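Local coordinates for alcohol dehydrogenase YqhD (Escherichia coli, PDB 4QGS), which reduces a broad range of short-chain aldehydes to primary alcohols with NADPH, in a homodimer that binds one zinc ion per subunit, at residues Q198-V203 and K241-P246; V204-H209 and L233-D238; V89-V92 and K96-F99; F114-A119 and I142-V147; G28-L33 and L62-G67. All blocks are in the same frame, centred on the assembly; numbering follows the deposited sequence. Where two conformers were deposited one is given.

Contact 1 (Q198-V203 and K241-P246); sequences QVANGV and KALKEP
V199 and L243 meet in the all-helical half of the iron-containing alcohol dehydrogenase fold, where the early turns of helix 196-211 lie beside the last turn of helix 222-244. No hydrogen bond crosses, so the fit depends on a few methyl groups. On the tight side, V199 turns toward the other helix. With CG1 anti to its backbone N (chi1 172°), that branch enters the angle between two successive residues, reaching A242 CB at 4.0 Å as well as L243. The leucine slides past the valine in the opposite direction, and its CD2 branch reaches the backbone of helix 196-211. R252 of helix 249-262 touches both V199 and A242, while L348 touches L243.

The loose side begins where the second helix stops. E245 is the first residue to leave helical angles, although its N still bonds to K241 O (2.7 Å). K244 and P246 lie at the solvent-exposed margin, as does Q198, whose side chain leads away from the contact. K241 also turns aside, to form a salt bridge with D238. Back on the tight side, L243 CD2 lies 3.7 Å from V199 CG1 and 4.0 Å from A200 N.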
# COMPACT_ATOMS: atom_id res chain seq x y z
N GLN A 198 8.32 2.94 10.91
CA GLN A 198 7.67 3.16 9.63
C GLN A 198 8.52 2.63 8.47
O GLN A 198 7.97 2.15 7.48
CB GLN A 198 7.38 4.65 9.42
CG GLN A 198 6.33 5.23 10.37
CD GLN A 198 6.08 6.71 10.11
OE1 GLN A 198 6.78 7.33 9.32
NE2 GLN A 198 5.10 7.27 10.79
N VAL A 199 9.84 2.72 8.59
CA VAL A 199 10.73 2.22 7.53
C VAL A 199 10.60 0.70 7.45
O VAL A 199 10.42 0.12 6.36
CB VAL A 199 12.20 2.62 7.76
CG1 VAL A 199 13.11 1.92 6.75
CG2 VAL A 199 12.35 4.12 7.64
N ALA A 200 10.68 0.05 8.61
CA ALA A 200 10.54 -1.41 8.64
C ALA A 200 9.17 -1.85 8.15
O ALA A 200 9.06 -2.80 7.34
CB ALA A 200 10.81 -1.95 10.04
N ASN A 201 8.11 -1.19 8.63
CA ASN A 201 6.76 -1.55 8.17
C ASN A 201 6.62 -1.42 6.66
O ASN A 201 5.95 -2.25 6.02
CB ASN A 201 5.70 -0.68 8.83
CG ASN A 201 5.48 -1.02 10.29
OD1 ASN A 201 5.93 -2.06 10.78
ND2 ASN A 201 4.77 -0.14 11.00
N GLY A 202 7.20 -0.37 6.09
CA GLY A 202 7.13 -0.16 4.65
C GLY A 202 7.80 -1.28 3.89
O GLY A 202 7.30 -1.73 2.84
N VAL A 203 8.95 -1.72 4.39
CA VAL A 203 9.67 -2.81 3.75
C VAL A 203 8.85 -4.10 3.81
O VAL A 203 8.70 -4.81 2.81
CB VAL A 203 11.06 -3.02 4.39
CG1 VAL A 203 11.67 -4.34 3.92
CG2 VAL A 203 11.96 -1.85 4.04
N LYS A 241 19.47 -2.29 5.24
CA LYS A 241 20.39 -1.16 5.20
C LYS A 241 19.68 0.18 5.41
O LYS A 241 20.28 1.14 5.87
CB LYS A 241 21.13 -1.12 3.86
CG LYS A 241 21.97 -2.34 3.59
CD LYS A 241 22.65 -2.18 2.23
CE LYS A 241 23.29 -3.46 1.75
NZ LYS A 241 23.72 -3.30 0.32
N ALA A 242 18.40 0.25 5.04
CA ALA A 242 17.66 1.50 5.17
C ALA A 242 17.51 1.86 6.65
O ALA A 242 17.40 3.03 7.01
CB ALA A 242 16.30 1.41 4.47
N LEU A 243 17.52 0.83 7.48
CA LEU A 243 17.44 1.02 8.92
C LEU A 243 18.80 1.41 9.50
O LEU A 243 18.90 2.28 10.37
CB LEU A 243 16.92 -0.25 9.59
CG LEU A 243 15.48 -0.66 9.26
CD1 LEU A 243 15.19 -2.03 9.85
CD2 LEU A 243 14.48 0.38 9.78
N LYS A 244 19.85 0.77 9.01
CA LYS A 244 21.22 0.98 9.51
C LYS A 244 21.82 2.27 8.99
O LYS A 244 22.64 2.91 9.66
CB LYS A 244 22.12 -0.20 9.13
CG LYS A 244 21.76 -1.50 9.83
CD LYS A 244 22.38 -2.71 9.13
CE LYS A 244 21.76 -4.01 9.63
NZ LYS A 244 22.15 -5.18 8.80
N GLU A 245 21.42 2.63 7.78
CA GLU A 245 21.97 3.78 7.08
C GLU A 245 20.85 4.64 6.50
O GLU A 245 20.69 4.71 5.28
CB GLU A 245 22.90 3.33 5.96
CG GLU A 245 23.94 2.29 6.33
CD GLU A 245 24.77 1.88 5.12
OE1 GLU A 245 25.40 2.78 4.52
OE2 GLU A 245 24.78 0.68 4.74
N PRO A 246 20.10 5.32 7.38
CA PRO A 246 18.89 6.03 6.97
C PRO A 246 19.13 7.14 5.97
O PRO A 246 18.21 7.48 5.23
CB PRO A 246 18.36 6.62 8.29
CG PRO A 246 19.02 5.80 9.37
CD PRO A 246 20.37 5.48 8.82

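Contact 2 (V204-H209 and L233-D238); sequences VDAFVH and LTLIED. With ZN (zinc ion), chain B.
F207 and L235 mark the closest backbone approach of two nearly antiparallel helices, with CA atoms 7.0 Å apart. The segment axes pass 10.3 Å from each other at 157°, a spacing that side chains must fill. L235 reaches into it. Its CD1 branch enters the groove between successive residues of the partner helix, 3.8 Å from A206 CB and 3.6 Å from F207 N, thus touching backbone as well as side chain. F207 reaches back toward the second helix. With CG anti to the backbone N (chi1 -170°), its ring leans across to I236, and CE1 meets I236 CD1 at 3.8 Å. That methyl lies in the ring plane, so the aromatic edge takes the contact.

This helix pair belongs to the helical domain that carries the catalytic metal in iron-containing alcohol dehydrogenases, here occupied by zinc. One face of helix 196-211 packs on L235 and I236; D205 and H209, one turn apart, project from the opposite face. D205 OD1 and H209 NE2 each bind zinc at 2.1 Å, with two waters also coordinated, and H278 and H292 complete the site. A206, next to D205 in sequence, also touches A259 and A262 of helix 249-262. The F207 ring meets that of F344 with their planes about 40° apart, and I236 touches F344 too.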
# COMPACT_ATOMS: atom_id res chain seq x y z
N VAL A 204 8.29 -4.41 4.97
CA VAL A 204 7.47 -5.61 5.11
C VAL A 204 6.23 -5.55 4.22
O VAL A 204 5.90 -6.53 3.53
CB VAL A 204 7.05 -5.82 6.57
CG1 VAL A 204 6.02 -6.95 6.66
CG2 VAL A 204 8.26 -6.16 7.41
N ASP A 205 5.56 -4.41 4.19
CA ASP A 205 4.33 -4.28 3.42
C ASP A 205 4.63 -4.44 1.92
O ASP A 205 3.92 -5.18 1.21
CB ASP A 205 3.66 -2.94 3.70
CG ASP A 205 2.28 -2.81 3.04
OD1 ASP A 205 1.47 -3.78 3.02
OD2 ASP A 205 2.00 -1.70 2.54
N ALA A 206 5.69 -3.79 1.45
CA ALA A 206 6.10 -3.98 0.05
C ALA A 206 6.41 -5.45 -0.27
O ALA A 206 6.02 -5.98 -1.32
CB ALA A 206 7.30 -3.09 -0.28
N PHE A 207 7.12 -6.11 0.64
CA PHE A 207 7.52 -7.50 0.47
C PHE A 207 6.27 -8.36 0.35
O PHE A 207 6.16 -9.21 -0.56
CB PHE A 207 8.38 -7.94 1.66
CG PHE A 207 9.06 -9.28 1.48
CD1 PHE A 207 10.40 -9.36 1.12
CD2 PHE A 207 8.36 -10.47 1.70
CE1 PHE A 207 11.04 -10.59 0.98
CE2 PHE A 207 9.00 -11.71 1.56
CZ PHE A 207 10.33 -11.77 1.20
N VAL A 208 5.31 -8.13 1.23
CA VAL A 208 4.11 -8.94 1.25
C VAL A 208 3.21 -8.63 0.06
O VAL A 208 2.67 -9.56 -0.55
CB VAL A 208 3.34 -8.77 2.57
CG1 VAL A 208 2.02 -9.55 2.51
CG2 VAL A 208 4.21 -9.27 3.72
N HIS A 209 3.07 -7.36 -0.33
CA HIS A 209 2.30 -7.05 -1.54
C HIS A 209 2.86 -7.82 -2.73
O HIS A 209 2.10 -8.31 -3.58
CB HIS A 209 2.28 -5.55 -1.84
CG HIS A 209 1.23 -4.80 -1.07
ND1 HIS A 209 0.15 -4.20 -1.67
CD2 HIS A 209 1.10 -4.58 0.26
CE1 HIS A 209 -0.60 -3.63 -0.74
NE2 HIS A 209 -0.04 -3.84 0.44
N LEU A 233 14.37 -9.64 -3.93
CA LEU A 233 15.81 -9.64 -3.76
C LEU A 233 16.35 -8.27 -3.35
O LEU A 233 17.23 -8.15 -2.50
CB LEU A 233 16.48 -10.13 -5.06
CG LEU A 233 16.38 -11.65 -5.22
CD1 LEU A 233 16.54 -12.03 -6.69
CD2 LEU A 233 17.41 -12.35 -4.36
N THR A 234 15.81 -7.22 -3.97
CA THR A 234 16.21 -5.85 -3.68
C THR A 234 15.82 -5.44 -2.25
O THR A 234 16.59 -4.82 -1.54
CB THR A 234 15.59 -4.87 -4.68
OG1 THR A 234 16.04 -5.22 -6.01
CG2 THR A 234 16.02 -3.44 -4.38
N LEU A 235 14.61 -5.80 -1.84
CA LEU A 235 14.15 -5.47 -0.49
C LEU A 235 14.97 -6.22 0.56
O LEU A 235 15.27 -5.68 1.63
CB LEU A 235 12.66 -5.79 -0.35
CG LEU A 235 11.69 -4.89 -1.12
CD1 LEU A 235 10.25 -5.42 -1.05
CD2 LEU A 235 11.75 -3.44 -0.64
N ILE A 236 15.33 -7.47 0.27
CA ILE A 236 16.12 -8.25 1.24
C ILE A 236 17.53 -7.68 1.36
O ILE A 236 18.09 -7.60 2.47
CB ILE A 236 16.18 -9.74 0.84
CG1 ILE A 236 14.81 -10.37 1.07
CG2 ILE A 236 17.24 -10.47 1.64
CD1 ILE A 236 14.58 -11.66 0.31
N GLU A 237 18.09 -7.23 0.25
CA GLU A 237 19.44 -6.67 0.29
C GLU A 237 19.49 -5.29 0.93
O GLU A 237 20.30 -5.05 1.83
CB GLU A 237 20.05 -6.59 -1.12
CG GLU A 237 21.50 -6.09 -1.06
CD GLU A 237 22.29 -6.39 -2.33
OE1 GLU A 237 21.69 -6.89 -3.31
OE2 GLU A 237 23.51 -6.13 -2.34
N ASP A 238 18.63 -4.37 0.49
CA ASP A 238 18.76 -2.97 0.91
C ASP A 238 17.76 -2.55 1.99
O ASP A 238 17.94 -1.50 2.61
CB ASP A 238 18.64 -2.04 -0.31
CG ASP A 238 19.94 -1.89 -1.07
OD1 ASP A 238 20.90 -2.64 -0.77
OD2 ASP A 238 20.02 -1.02 -1.95
ZN ZN B . -0.58 -3.72 2.43
O HOH W 1 -2.45 -2.96 1.88
O HOH W 2 -0.31 -1.60 2.22

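Contact 3 (V89-V92 and K96-F99)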
# COMPACT_ATOMS: atom_id res chain seq x y z
N VAL A 89 -14.05 19.22 -0.70
CA VAL A 89 -14.84 19.28 -1.93
C VAL A 89 -15.61 20.59 -1.97
O VAL A 89 -15.76 21.21 -3.03
CB VAL A 89 -15.81 18.07 -2.03
CG1 VAL A 89 -16.81 18.26 -3.18
CG2 VAL A 89 -15.03 16.78 -2.23
N LYS A 90 -16.07 21.03 -0.80
CA LYS A 90 -16.74 22.31 -0.65
C LYS A 90 -15.83 23.48 -1.04
O LYS A 90 -16.20 24.31 -1.88
CB LYS A 90 -17.22 22.49 0.80
CG LYS A 90 -18.27 23.59 0.97
CD LYS A 90 -17.95 24.51 2.14
CE LYS A 90 -16.63 25.25 1.92
NZ LYS A 90 -16.35 26.23 3.01
N LEU A 91 -14.66 23.54 -0.41
CA LEU A 91 -13.69 24.60 -0.69
C LEU A 91 -13.32 24.61 -2.17
O LEU A 91 -13.24 25.67 -2.79
CB LEU A 91 -12.44 24.42 0.19
CG LEU A 91 -11.28 25.43 0.18
CD1 LEU A 91 -10.44 25.25 1.43
CD2 LEU A 91 -10.38 25.30 -1.04
N VAL A 92 -13.09 23.43 -2.73
CA VAL A 92 -12.67 23.30 -4.12
C VAL A 92 -13.66 23.94 -5.09
O VAL A 92 -13.27 24.73 -5.96
CB VAL A 92 -12.48 21.82 -4.50
CG1 VAL A 92 -12.54 21.65 -6.00
CG2 VAL A 92 -11.17 21.29 -3.95
N LYS A 96 -13.13 27.44 -6.81
CA LYS A 96 -12.86 27.05 -8.19
C LYS A 96 -11.42 26.56 -8.38
O LYS A 96 -10.71 27.00 -9.29
CB LYS A 96 -13.16 28.21 -9.15
CG LYS A 96 -14.57 28.78 -9.01
CD LYS A 96 -15.21 28.98 -10.38
CE LYS A 96 -15.43 27.65 -11.09
NZ LYS A 96 -16.77 27.06 -10.78
N VAL A 97 -11.01 25.65 -7.51
CA VAL A 97 -9.73 24.95 -7.65
C VAL A 97 -9.71 24.14 -8.94
O VAL A 97 -10.71 23.50 -9.29
CB VAL A 97 -9.48 24.03 -6.44
CG1 VAL A 97 -8.36 23.04 -6.72
CG2 VAL A 97 -9.21 24.86 -5.19
N THR A 98 -8.59 24.17 -9.66
CA THR A 98 -8.47 23.46 -10.93
C THR A 98 -7.40 22.39 -10.91
O THR A 98 -7.20 21.68 -11.90
CB THR A 98 -8.15 24.43 -12.08
OG1 THR A 98 -6.89 25.05 -11.81
CG2 THR A 98 -9.22 25.49 -12.19
N PHE A 99 -6.69 22.27 -9.79
CA PHE A 99 -5.66 21.25 -9.67
C PHE A 99 -5.42 20.91 -8.19
O PHE A 99 -5.33 21.81 -7.36
CB PHE A 99 -4.34 21.71 -10.31
CG PHE A 99 -3.40 20.58 -10.63
CD1 PHE A 99 -3.37 20.03 -11.90
CD2 PHE A 99 -2.56 20.06 -9.66
CE1 PHE A 99 -2.53 18.98 -12.20
CE2 PHE A 99 -1.70 19.00 -9.95
CZ PHE A 99 -1.69 18.46 -11.23
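V92 and V97 join the last turns of helix 82-95 to the chain that leaves it, first through a backbone bond. V97 N donates to V92 O at 2.9 Å with an N-H...O angle of 152°, and the donor lies in the carbonyl plane. A bond from residue i+5 back to residue i, together with the positive phi of K96 (57°), carries the marks of a Schellman motif at a helix C-terminus.

Apolar contact between the same two residues accompanies the bond, as is usual in this motif. The valine side chains cross at about a right angle: V92 CG1 lies 3.9 Å from V97 CB, while V97 CG2 sits over the helix backbone, 3.9 Å from V92 CA. L91 adds a lighter touch, CD2 to V97 CG2 at 4.3 Å. All three side chains rest on L44 of strand 42-46, whereas K96 turns away into solvent.

The chemistry implies a helix end finished by one residue in two ways. V97 supplies an N-H to a carbonyl of the final turns and an isopropyl group to cover the apolar side, as the beta-alpha-beta crossover turns from helix 82-95 into strand 99-104.

Contact 4 (F114-A119 and I142-V147)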
# COMPACT_ATOMS: atom_id res chain seq x y z
N PHE A 114 -10.38 10.94 -3.83
CA PHE A 114 -11.81 11.04 -3.63
C PHE A 114 -12.30 12.47 -3.89
O PHE A 114 -13.31 12.67 -4.55
CB PHE A 114 -12.19 10.60 -2.22
CG PHE A 114 -13.63 10.77 -1.90
CD1 PHE A 114 -14.58 9.93 -2.46
CD2 PHE A 114 -14.04 11.78 -1.06
CE1 PHE A 114 -15.92 10.09 -2.17
CE2 PHE A 114 -15.37 11.94 -0.76
CZ PHE A 114 -16.32 11.10 -1.32
N ILE A 115 -11.56 13.45 -3.37
CA ILE A 115 -11.91 14.85 -3.60
C ILE A 115 -11.96 15.17 -5.10
O ILE A 115 -12.90 15.81 -5.56
CB ILE A 115 -10.90 15.79 -2.90
CG1 ILE A 115 -10.96 15.58 -1.39
CG2 ILE A 115 -11.20 17.24 -3.23
CD1 ILE A 115 -9.80 16.24 -0.63
N ALA A 116 -10.97 14.70 -5.84
CA ALA A 116 -10.88 14.95 -7.28
C ALA A 116 -12.10 14.42 -8.04
O ALA A 116 -12.60 15.07 -8.97
CB ALA A 116 -9.61 14.33 -7.84
N ALA A 117 -12.57 13.24 -7.66
CA ALA A 117 -13.70 12.63 -8.35
C ALA A 117 -15.01 13.22 -7.87
O ALA A 117 -15.88 13.57 -8.68
CB ALA A 117 -13.69 11.13 -8.14
N ALA A 118 -15.15 13.33 -6.56
CA ALA A 118 -16.36 13.88 -5.96
C ALA A 118 -16.67 15.26 -6.52
O ALA A 118 -17.84 15.62 -6.68
CB ALA A 118 -16.22 13.95 -4.44
N ALA A 119 -15.63 16.02 -6.83
CA ALA A 119 -15.79 17.40 -7.23
C ALA A 119 -16.48 17.57 -8.58
O ALA A 119 -17.22 18.52 -8.78
CB ALA A 119 -14.44 18.09 -7.24
N ILE A 142 -11.01 16.18 -11.15
CA ILE A 142 -10.06 17.29 -11.10
C ILE A 142 -8.66 16.72 -11.22
O ILE A 142 -8.33 15.74 -10.54
CB ILE A 142 -10.20 18.09 -9.81
CG1 ILE A 142 -11.60 18.69 -9.73
CG2 ILE A 142 -9.13 19.19 -9.72
CD1 ILE A 142 -11.73 19.71 -8.67
N PRO A 143 -7.84 17.30 -12.10
CA PRO A 143 -6.47 16.82 -12.26
C PRO A 143 -5.74 16.87 -10.93
O PRO A 143 -5.96 17.80 -10.15
CB PRO A 143 -5.87 17.80 -13.27
CG PRO A 143 -7.04 18.28 -14.05
CD PRO A 143 -8.15 18.39 -13.04
N MET A 144 -4.92 15.87 -10.65
CA MET A 144 -4.18 15.88 -9.39
C MET A 144 -2.81 15.26 -9.55
O MET A 144 -2.59 14.41 -10.41
CB MET A 144 -4.98 15.15 -8.29
CG MET A 144 -5.23 13.68 -8.55
SD MET A 144 -5.65 12.80 -7.02
CE MET A 144 -4.08 12.91 -6.17
N GLY A 145 -1.87 15.72 -8.73
CA GLY A 145 -0.54 15.15 -8.67
C GLY A 145 -0.23 14.92 -7.21
O GLY A 145 -1.06 15.22 -6.33
N CYS A 146 0.94 14.36 -6.93
CA CYS A 146 1.32 14.15 -5.54
C CYS A 146 2.83 14.23 -5.33
O CYS A 146 3.64 14.09 -6.26
CB CYS A 146 0.79 12.80 -5.03
SG CYS A 146 1.43 11.35 -5.90
N VAL A 147 3.18 14.50 -4.09
CA VAL A 147 4.55 14.47 -3.62
C VAL A 147 4.55 13.47 -2.47
O VAL A 147 4.01 13.76 -1.40
CB VAL A 147 5.04 15.86 -3.17
CG1 VAL A 147 6.48 15.78 -2.68
CG2 VAL A 147 4.92 16.85 -4.33
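A116 O receives the N-H of I142 at 2.9 Å, a polar link between helix 106-119 and the chain just ahead of strand 144-148. The bond is fairly straight at the hydrogen (159°), yet the nitrogen sits above the carbonyl plane, about 40° out of it. The helix backbone is thus approached from above the peptide group, and the chains come close, with 4.6 Å between A116 CA and I142 CA.

Such closeness suits a helix face lined with alanine. A116 CB points at the incoming chain and lies 3.3 Å from I142 O, with the sulfur M144 SD at 4.3 Å. I142 and M144 both turn toward the helix, while P143 between them turns away. I142 carries its CG1 branch beside the backbone N and anti to the carbonyl carbon (chi1 -62°), which directs CD1 along the helix toward A119. There it meets A119 CB at 3.5 Å, tighter than usual for two carbons. I142 therefore touches two alanines three residues apart, A116 and A119.

The arrangement belongs to the parallel alpha/beta domain with a Rossmann-like sheet. G106, S107 and D110, near the start of the same helix, bind NADP(+). L100 of strand 99-104 touches A116, I142 and M144, and V92 of helix 82-95 packs on I142. Strand 144-148 itself runs between strands 99-104 and 183-186, with helix 106-119 as the crossover from 99-104.

Contact 5 (G28-L33 and L62-G67); sequences GAIAGL and LDALKG
L33, A64 and L65 have the most surface buried here, and their meeting is wholly apolar. L33 holds its CG anti to the backbone N (chi1 169°), reaching toward the other segment. Its CD2 methyl then serves two neighbours, lying 4.1 Å from A64 CB and 4.1 Å from L65 CD2. The two leucines cross at about a right angle. A64, a short side chain directed toward the partner segment, is touched from two directions, for I30 CG1 also comes to 4.1 Å from A64 CB. These distances describe ordinary van der Waals contact.

The contact joins two connections of the Rossmann-like alpha/beta domain. Residues 29-32 form a 3-10 turn after strand 22-25, whereas A64 closes helix 57-64, which lies between strands 42-46 and 69-73. L65 is the first residue beyond that helix to leave helical angles. L33 N bonds to I30 O at 3.0 Å, an i+3 spacing that brings I30 and L33 onto the same side. L101 of strand 99-104 touches both L33 and L65. R34 NH2 donates hydrogen bonds to A64 O and K66 O, linking the chain after the turn to the end of helix 57-64. The side chain of I30 lies about 4 Å from that of Y190, which binds NADP(+).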
# COMPACT_ATOMS: atom_id res chain seq x y z
N GLY A 28 15.99 15.77 -5.27
CA GLY A 28 15.62 17.07 -5.79
C GLY A 28 14.64 17.01 -6.94
O GLY A 28 14.49 17.99 -7.67
N ALA A 29 13.94 15.88 -7.08
CA ALA A 29 12.97 15.72 -8.16
C ALA A 29 11.84 16.75 -8.11
O ALA A 29 11.15 16.94 -9.10
CB ALA A 29 12.38 14.30 -8.16
N ILE A 30 11.66 17.41 -6.98
CA ILE A 30 10.65 18.46 -6.88
C ILE A 30 10.95 19.57 -7.90
O ILE A 30 10.08 20.38 -8.22
CB ILE A 30 10.57 19.04 -5.45
CG1 ILE A 30 9.29 19.85 -5.26
CG2 ILE A 30 11.81 19.87 -5.13
CD1 ILE A 30 8.10 19.01 -4.92
N ALA A 31 12.17 19.59 -8.42
CA ALA A 31 12.55 20.54 -9.47
C ALA A 31 11.68 20.38 -10.72
O ALA A 31 11.58 21.30 -11.53
CB ALA A 31 14.02 20.38 -9.82
N GLY A 32 11.06 19.21 -10.88
CA GLY A 32 10.21 18.95 -12.03
C GLY A 32 8.74 19.21 -11.81
O GLY A 32 7.93 19.04 -12.72
N LEU A 33 8.37 19.61 -10.59
CA LEU A 33 6.97 19.77 -10.21
C LEU A 33 6.24 20.90 -10.93
O LEU A 33 5.17 20.71 -11.51
CB LEU A 33 6.87 20.02 -8.70
CG LEU A 33 5.50 20.47 -8.16
CD1 LEU A 33 4.49 19.36 -8.36
CD2 LEU A 33 5.58 20.82 -6.70
N LEU A 62 5.80 24.69 -1.58
CA LEU A 62 5.38 26.08 -1.68
C LEU A 62 6.41 26.91 -2.46
O LEU A 62 6.04 27.71 -3.32
CB LEU A 62 5.14 26.68 -0.29
CG LEU A 62 3.95 26.06 0.44
CD1 LEU A 62 3.87 26.55 1.87
CD2 LEU A 62 2.64 26.35 -0.30
N ASP A 63 7.69 26.69 -2.18
CA ASP A 63 8.75 27.39 -2.92
C ASP A 63 8.76 27.02 -4.40
O ASP A 63 8.94 27.89 -5.26
CB ASP A 63 10.12 27.09 -2.32
CG ASP A 63 11.26 27.61 -3.19
OD1 ASP A 63 11.77 26.84 -4.03
OD2 ASP A 63 11.62 28.79 -3.05
N ALA A 64 8.56 25.74 -4.71
CA ALA A 64 8.56 25.31 -6.10
C ALA A 64 7.45 25.98 -6.90
O ALA A 64 7.59 26.21 -8.11
CB ALA A 64 8.41 23.79 -6.19
N LEU A 65 6.35 26.30 -6.21
CA LEU A 65 5.17 26.86 -6.86
C LEU A 65 5.01 28.36 -6.64
O LEU A 65 3.95 28.92 -6.88
CB LEU A 65 3.92 26.15 -6.35
CG LEU A 65 3.89 24.65 -6.59
CD1 LEU A 65 2.55 24.12 -6.14
CD2 LEU A 65 4.12 24.37 -8.08
N LYS A 66 6.07 29.00 -6.16
CA LYS A 66 5.98 30.39 -5.75
C LYS A 66 5.54 31.27 -6.93
O LYS A 66 6.07 31.14 -8.03
CB LYS A 66 7.31 30.86 -5.19
CG LYS A 66 7.22 32.13 -4.40
CD LYS A 66 8.58 32.58 -3.99
CE LYS A 66 8.59 34.07 -3.84
NZ LYS A 66 7.65 34.54 -2.79
N GLY A 67 4.56 32.13 -6.69
CA GLY A 67 4.06 33.00 -7.74
C GLY A 67 2.78 32.47 -8.35
O GLY A 67 2.04 33.20 -9.02

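Overall arrangement
Contacts 1 and 2 share helices 196-211 and 222-244, with centres 10 Å apart; both are buried and apolar, but contact 2 backs directly onto the zinc site. Contacts 3, 4 and 5 belong to the alpha/beta half, where backbone hydrogen bonds enter the chemistry of contacts 3 and 4. Those two touch, V92 CG1 lying 3.4 Å from I142 CD1. Contact 4 is buried, whereas contacts 3 and 5 are partly so and lie farther from the chain's centre. Contact 5, apolar like the helical pair, reaches contact 4 through I30 CD1 and V147 CG2, 3.9 Å apart. Contacts 2 and 4 lie on opposite sides of the chain's centre, 29 Å between their own centres.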